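Tartronate semialdehyde reductase (Salmonella typhimurium, PDB 1VPD) probably catalyses the NAD(P)H-dependent reduction of tartronate semialdehyde (2-hydroxy-3-oxopropanoate) to D-glycerate, the last step in the route from galactarate to D-glycerate. Local coordinates at residues T54-A57 with I58-C62; L205-Q208 with A209-G213. All coordinates share one frame; numbering follows the deposited sequence. Where two conformers were deposited one is given.

Interaction 1: T54-A57 with I58-C62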
ATOM      1  N   THR A  54      -0.052 -23.815   1.595  1.00 21.89           N
ATOM      2  CA  THR A  54       1.150 -23.110   2.064  1.00 20.39           C
ATOM      3  C   THR A  54       1.732 -22.277   0.957  1.00 19.47           C
ATOM      4  O   THR A  54       1.460 -22.502  -0.220  1.00 18.58           O
ATOM      5  CB  THR A  54       2.272 -24.061   2.520  1.00 20.60           C
ATOM      6  OG1 THR A  54       2.671 -24.886   1.423  1.00 19.64           O
ATOM      7  CG2 THR A  54       1.807 -25.035   3.625  1.00 22.00           C
ATOM      8  N   ALA A  55       2.543 -21.305   1.352  1.00 18.22           N
ATOM      9  CA  ALA A  55       3.309 -20.513   0.395  1.00 18.12           C
ATOM     10  C   ALA A  55       4.272 -21.398  -0.400  1.00 18.16           C
ATOM     11  O   ALA A  55       4.493 -21.168  -1.581  1.00 17.66           O
ATOM     12  CB  ALA A  55       4.064 -19.424   1.128  1.00 17.95           C
ATOM     13  N   LYS A  56       4.840 -22.402   0.256  1.00 18.26           N
ATOM     14  CA  LYS A  56       5.725 -23.355  -0.395  1.00 18.46           C
ATOM     15  C   LYS A  56       5.008 -24.052  -1.555  1.00 18.23           C
ATOM     16  O   LYS A  56       5.550 -24.155  -2.651  1.00 18.46           O
ATOM     17  CB  LYS A  56       6.230 -24.378   0.623  1.00 18.62           C
ATOM     18  CG  LYS A  56       6.888 -25.641   0.022  1.00 19.74           C
ATOM     19  CD  LYS A  56       7.418 -26.559   1.107  1.00 22.81           C
ATOM     20  CE  LYS A  56       8.157 -27.766   0.503  1.00 25.46           C
ATOM     21  NZ  LYS A  56       8.607 -28.691   1.563  1.00 27.87           N
ATOM     22  N   ALA A  57       3.780 -24.504  -1.314  1.00 18.22           N
ATOM     23  CA  ALA A  57       3.002 -25.176  -2.359  1.00 18.66           C
ATOM     24  C   ALA A  57       2.611 -24.234  -3.479  1.00 18.64           C
ATOM     25  O   ALA A  57       2.559 -24.627  -4.635  1.00 19.52           O
ATOM     26  CB  ALA A  57       1.766 -25.831  -1.774  1.00 18.84           C
ATOM     27  N   ILE A  58       2.343 -22.969  -3.156  1.00 18.49           N
ATOM     28  CA  ILE A  58       2.101 -21.996  -4.213  1.00 18.04           C
ATOM     29  C   ILE A  58       3.350 -21.848  -5.085  1.00 18.02           C
ATOM     30  O   ILE A  58       3.255 -21.852  -6.302  1.00 18.33           O
ATOM     31  CB  ILE A  58       1.643 -20.655  -3.600  1.00 18.03           C
ATOM     32  CG1 ILE A  58       0.230 -20.856  -3.043  1.00 19.91           C
ATOM     33  CG2 ILE A  58       1.654 -19.559  -4.640  1.00 19.15           C
ATOM     34  CD1 ILE A  58      -0.347 -19.680  -2.340  1.00 20.50           C
ATOM     35  N   ALA A  59       4.515 -21.765  -4.455  1.00 18.12           N
ATOM     36  CA  ALA A  59       5.762 -21.592  -5.178  1.00 18.73           C
ATOM     37  C   ALA A  59       6.106 -22.824  -6.024  1.00 19.45           C
ATOM     38  O   ALA A  59       6.705 -22.695  -7.081  1.00 19.93           O
ATOM     39  CB  ALA A  59       6.884 -21.297  -4.207  1.00 18.60           C
ATOM     40  N   GLU A  60       5.713 -24.002  -5.567  1.00 20.37           N
ATOM     41  CA  GLU A  60       5.919 -25.238  -6.343  1.00 21.87           C
ATOM     42  C   GLU A  60       5.133 -25.241  -7.657  1.00 22.52           C
ATOM     43  O   GLU A  60       5.539 -25.873  -8.641  1.00 23.61           O
ATOM     44  CB  GLU A  60       5.549 -26.453  -5.490  1.00 22.18           C
ATOM     45  CG  GLU A  60       6.599 -26.749  -4.435  1.00 24.22           C
ATOM     46  CD  GLU A  60       6.197 -27.762  -3.383  1.00 27.57           C
ATOM     47  OE1 GLU A  60       4.996 -27.993  -3.148  1.00 28.64           O
ATOM     48  OE2 GLU A  60       7.126 -28.311  -2.753  1.00 30.84           O
ATOM     49  N   GLN A  61       4.010 -24.532  -7.678  1.00 22.73           N
ATOM     50  CA  GLN A  61       3.093 -24.508  -8.805  1.00 23.50           C
ATOM     51  C   GLN A  61       3.171 -23.276  -9.706  1.00 23.18           C
ATOM     52  O   GLN A  61       2.629 -23.296 -10.810  1.00 23.08           O
ATOM     53  CB  GLN A  61       1.658 -24.611  -8.290  1.00 24.49           C
ATOM     54  CG  GLN A  61       1.351 -25.871  -7.506  1.00 27.44           C
ATOM     55  CD  GLN A  61      -0.008 -25.785  -6.851  1.00 30.65           C
ATOM     56  OE1 GLN A  61      -0.953 -25.288  -7.455  1.00 33.17           O
ATOM     57  NE2 GLN A  61      -0.107 -26.264  -5.630  1.00 33.03           N
ATOM     58  N   CYS A  62       3.803 -22.198  -9.241  1.00 22.34           N
ATOM     59  CA  CYS A  62       3.745 -20.908  -9.939  1.00 22.14           C
ATOM     60  C   CYS A  62       5.140 -20.394 -10.238  1.00 22.19           C
ATOM     61  O   CYS A  62       5.993 -20.428  -9.364  1.00 23.67           O
ATOM     62  CB  CYS A  62       3.006 -19.866  -9.075  1.00 21.69           C
ATOM     63  SG  CYS A  62       1.307 -20.313  -8.656  1.00 21.80           S
TER
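Lys56 and Glu60 meet one turn apart on the short helix 55-61, a connecting helix of the Rossmann-type NAD-binding domain that leads into strand 64-67. The buried side of the helix is tight. Ile58 has CG1 anti to its own carbonyl carbon (chi1 -70°), which leans that branch back along the helix until CG1 lies 3.5 Å from Thr54 O. The same side chain packs on Ile11 of strand 7-11 and on Val32 and Ser34 of strand 30-34, two parallel neighbours in the sheet, and comes close to Gly9, a predicted NAD-binding residue. Thr54 O is also the acceptor for Ile58 N at 3.1 Å, and the next bond, from Ala59 N to Ala55 O, is 2.9 Å long. Ala59 turns its methyl group to Ile85 of helix 85-88.

The outer side is looser. The extended chain of Lys56 passes obliquely by the Glu60 carboxylate, and its closest atom there is a carbon: CE is 3.5 Å from OE2. The charged ends remain 4.6 Å apart, Lys56 NZ to Glu60 OE2, too far for a salt bridge.

At the C-terminal end Gln61 N gives a weak bond to Ala57 O and another to Ile58 O. At the helix start Thr54 is the N-cap, and its OG1 accepts from Ala57 N at 3.0 Å with an N-H...O angle of 159°.

Interaction 2: L205-Q208 with A209-G213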
ATOM      1  N   LEU A 205     -18.724  23.781   1.054  1.00 14.82           N
ATOM      2  CA  LEU A 205     -18.579  24.874   0.100  1.00 14.41           C
ATOM      3  C   LEU A 205     -17.085  25.169  -0.171  1.00 13.86           C
ATOM      4  O   LEU A 205     -16.702  25.413  -1.310  1.00 13.23           O
ATOM      5  CB  LEU A 205     -19.297  26.118   0.589  1.00 14.54           C
ATOM      6  CG  LEU A 205     -20.808  25.977   0.798  1.00 16.17           C
ATOM      7  CD1 LEU A 205     -21.382  27.303   1.288  1.00 18.04           C
ATOM      8  CD2 LEU A 205     -21.484  25.531  -0.486  1.00 17.67           C
ATOM      9  N   VAL A 206     -16.245  25.067   0.858  1.00 13.97           N
ATOM     10  CA  VAL A 206     -14.793  25.234   0.679  1.00 13.44           C
ATOM     11  C   VAL A 206     -14.274  24.163  -0.290  1.00 13.59           C
ATOM     12  O   VAL A 206     -13.603  24.468  -1.273  1.00 13.13           O
ATOM     13  CB  VAL A 206     -14.028  25.154   2.015  1.00 13.39           C
ATOM     14  CG1 VAL A 206     -12.488  25.077   1.761  1.00 13.69           C
ATOM     15  CG2 VAL A 206     -14.387  26.341   2.922  1.00 13.22           C
ATOM     16  N   TYR A 207     -14.625  22.905  -0.021  1.00 13.82           N
ATOM     17  CA  TYR A 207     -14.238  21.791  -0.877  1.00 14.19           C
ATOM     18  C   TYR A 207     -14.683  22.026  -2.311  1.00 14.54           C
ATOM     19  O   TYR A 207     -13.879  21.950  -3.239  1.00 14.22           O
ATOM     20  CB  TYR A 207     -14.791  20.463  -0.347  1.00 14.17           C
ATOM     21  CG  TYR A 207     -14.668  19.328  -1.322  1.00 14.38           C
ATOM     22  CD1 TYR A 207     -13.431  18.929  -1.820  1.00 15.40           C
ATOM     23  CD2 TYR A 207     -15.803  18.650  -1.772  1.00 17.47           C
ATOM     24  CE1 TYR A 207     -13.321  17.891  -2.724  1.00 16.77           C
ATOM     25  CE2 TYR A 207     -15.697  17.611  -2.680  1.00 18.30           C
ATOM     26  CZ  TYR A 207     -14.467  17.233  -3.156  1.00 18.62           C
ATOM     27  OH  TYR A 207     -14.378  16.193  -4.068  1.00 20.49           O
ATOM     28  N   GLN A 208     -15.957  22.358  -2.507  1.00 14.89           N
ATOM     29  CA  GLN A 208     -16.446  22.615  -3.865  1.00 15.30           C
ATOM     30  C   GLN A 208     -15.701  23.757  -4.550  1.00 14.70           C
ATOM     31  O   GLN A 208     -15.413  23.692  -5.753  1.00 14.20           O
ATOM     32  CB  GLN A 208     -17.947  22.974  -3.823  0.58 15.51           C
ATOM     33  CG  GLN A 208     -18.867  21.846  -3.352  0.58 16.38           C
ATOM     34  CD  GLN A 208     -20.286  22.321  -3.119  0.58 18.13           C
ATOM     35  OE1 GLN A 208     -20.819  23.113  -3.900  0.58 19.11           O
ATOM     36  NE2 GLN A 208     -20.901  21.849  -2.047  0.58 19.21           N
ATOM     37  N   ALA A 209     -15.411  24.798  -3.774  1.00 13.27           N
ATOM     38  CA  ALA A 209     -14.779  25.998  -4.296  1.00 13.49           C
ATOM     39  C   ALA A 209     -13.321  25.808  -4.686  1.00 13.73           C
ATOM     40  O   ALA A 209     -12.873  26.422  -5.645  1.00 13.88           O
ATOM     41  CB  ALA A 209     -14.908  27.133  -3.296  1.00 14.08           C
ATOM     42  N   ILE A 210     -12.583  24.957  -3.967  1.00 13.14           N
ATOM     43  CA  ILE A 210     -11.133  24.852  -4.185  1.00 13.80           C
ATOM     44  C   ILE A 210     -10.694  23.620  -4.967  1.00 13.73           C
ATOM     45  O   ILE A 210      -9.549  23.550  -5.412  1.00 13.17           O
ATOM     46  CB  ILE A 210     -10.354  24.931  -2.853  1.00 13.73           C
ATOM     47  CG1 ILE A 210     -10.496  23.635  -2.032  1.00 13.10           C
ATOM     48  CG2 ILE A 210     -10.789  26.156  -2.064  1.00 14.13           C
ATOM     49  CD1 ILE A 210      -9.678  23.639  -0.726  1.00 14.45           C
ATOM     50  N   ARG A 211     -11.577  22.638  -5.121  1.00 13.80           N
ATOM     51  CA  ARG A 211     -11.137  21.354  -5.663  1.00 14.28           C
ATOM     52  C   ARG A 211     -10.602  21.401  -7.088  1.00 14.30           C
ATOM     53  O   ARG A 211      -9.851  20.518  -7.487  1.00 14.16           O
ATOM     54  CB  ARG A 211     -12.244  20.301  -5.549  1.00 14.88           C
ATOM     55  CG  ARG A 211     -13.477  20.587  -6.422  1.00 17.08           C
ATOM     56  CD  ARG A 211     -14.556  19.547  -6.244  1.00 22.39           C
ATOM     57  NE  ARG A 211     -14.232  18.276  -6.866  1.00 27.98           N
ATOM     58  CZ  ARG A 211     -15.128  17.271  -7.021  1.00 33.00           C
ATOM     59  NH1 ARG A 211     -16.385  17.393  -6.587  1.00 34.21           N
ATOM     60  NH2 ARG A 211     -14.762  16.125  -7.592  1.00 34.49           N
ATOM     61  N   GLY A 212     -10.988  22.437  -7.839  1.00 14.37           N
ATOM     62  CA  GLY A 212     -10.599  22.610  -9.218  1.00 14.53           C
ATOM     63  C   GLY A 212      -9.387  23.486  -9.468  1.00 14.32           C
ATOM     64  O   GLY A 212      -8.938  23.613 -10.618  1.00 15.09           O
ATOM     65  N   GLY A 213      -8.852  24.100  -8.405  1.00 13.96           N
ATOM     66  CA  GLY A 213      -7.730  25.011  -8.526  1.00 13.44           C
ATOM     67  C   GLY A 213      -6.404  24.373  -8.125  1.00 13.50           C
ATOM     68  O   GLY A 213      -6.214  23.151  -8.215  1.00 13.21           O
TER
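An aromatic-arginine contact, Tyr207 with Arg211, lies near the C-terminal end of the surface helix 203-210 in the mostly helical C-terminal part of the chain. The Arg211 chain doubles back over the tyrosine: its CG sits between the backbone N and carbonyl carbon (chi1 66°), and a bend at chi3 brings the guanidinium past the hydroxyl end of the ring, its plane 21° from the ring's. CD makes a CH-pi contact over the ring face, 4.2 Å from the centroid and displaced toward the rim. Farther out, Tyr207 OH lies over the centre of one guanidinium face, 3.2 Å from Arg211 CZ, where the angles to NE and NH1 are too poor for hydrogen bonds. That hydroxyl is instead hydrogen-bonded to Asp221, which also forms a long, weak ion pair with Arg211 NE.

Ile210 N bonds mainly to Val206 O, at 2.9 Å; Tyr207 O takes its weaker share and a weak bond from Arg211 N. A type I turn runs from Ile210 to Gly213. The Val206 and Ile210 side chains lie side by side, pointing the same way, CG1 of Val206 4.0 Å from CD1 of Ile210. Val206 also packs on Leu193 and Ala196 of the long helix 170-198, while Tyr207 reaches Leu220, Ala224 and Met228 along helix 218-228.

Interactions 1 and 2 stand on opposite sides of the chain's centre, with about 50 Å between their centres and about 39 Å between their nearest atoms, so neither touches the other. Residues 54-62 belong to the nucleotide-binding domain, where the side chain of Ile58 comes within about 4 Å of that of Gly9, nearest atoms, in the predicted NAD site. Residues 205-213 lie in the second family region, away from the annotated sites. The long helix 170-198, which bears the predicted catalytic Lys175, falls between them in sequence. Both are local contacts within a single short helix, one in each part of the chain.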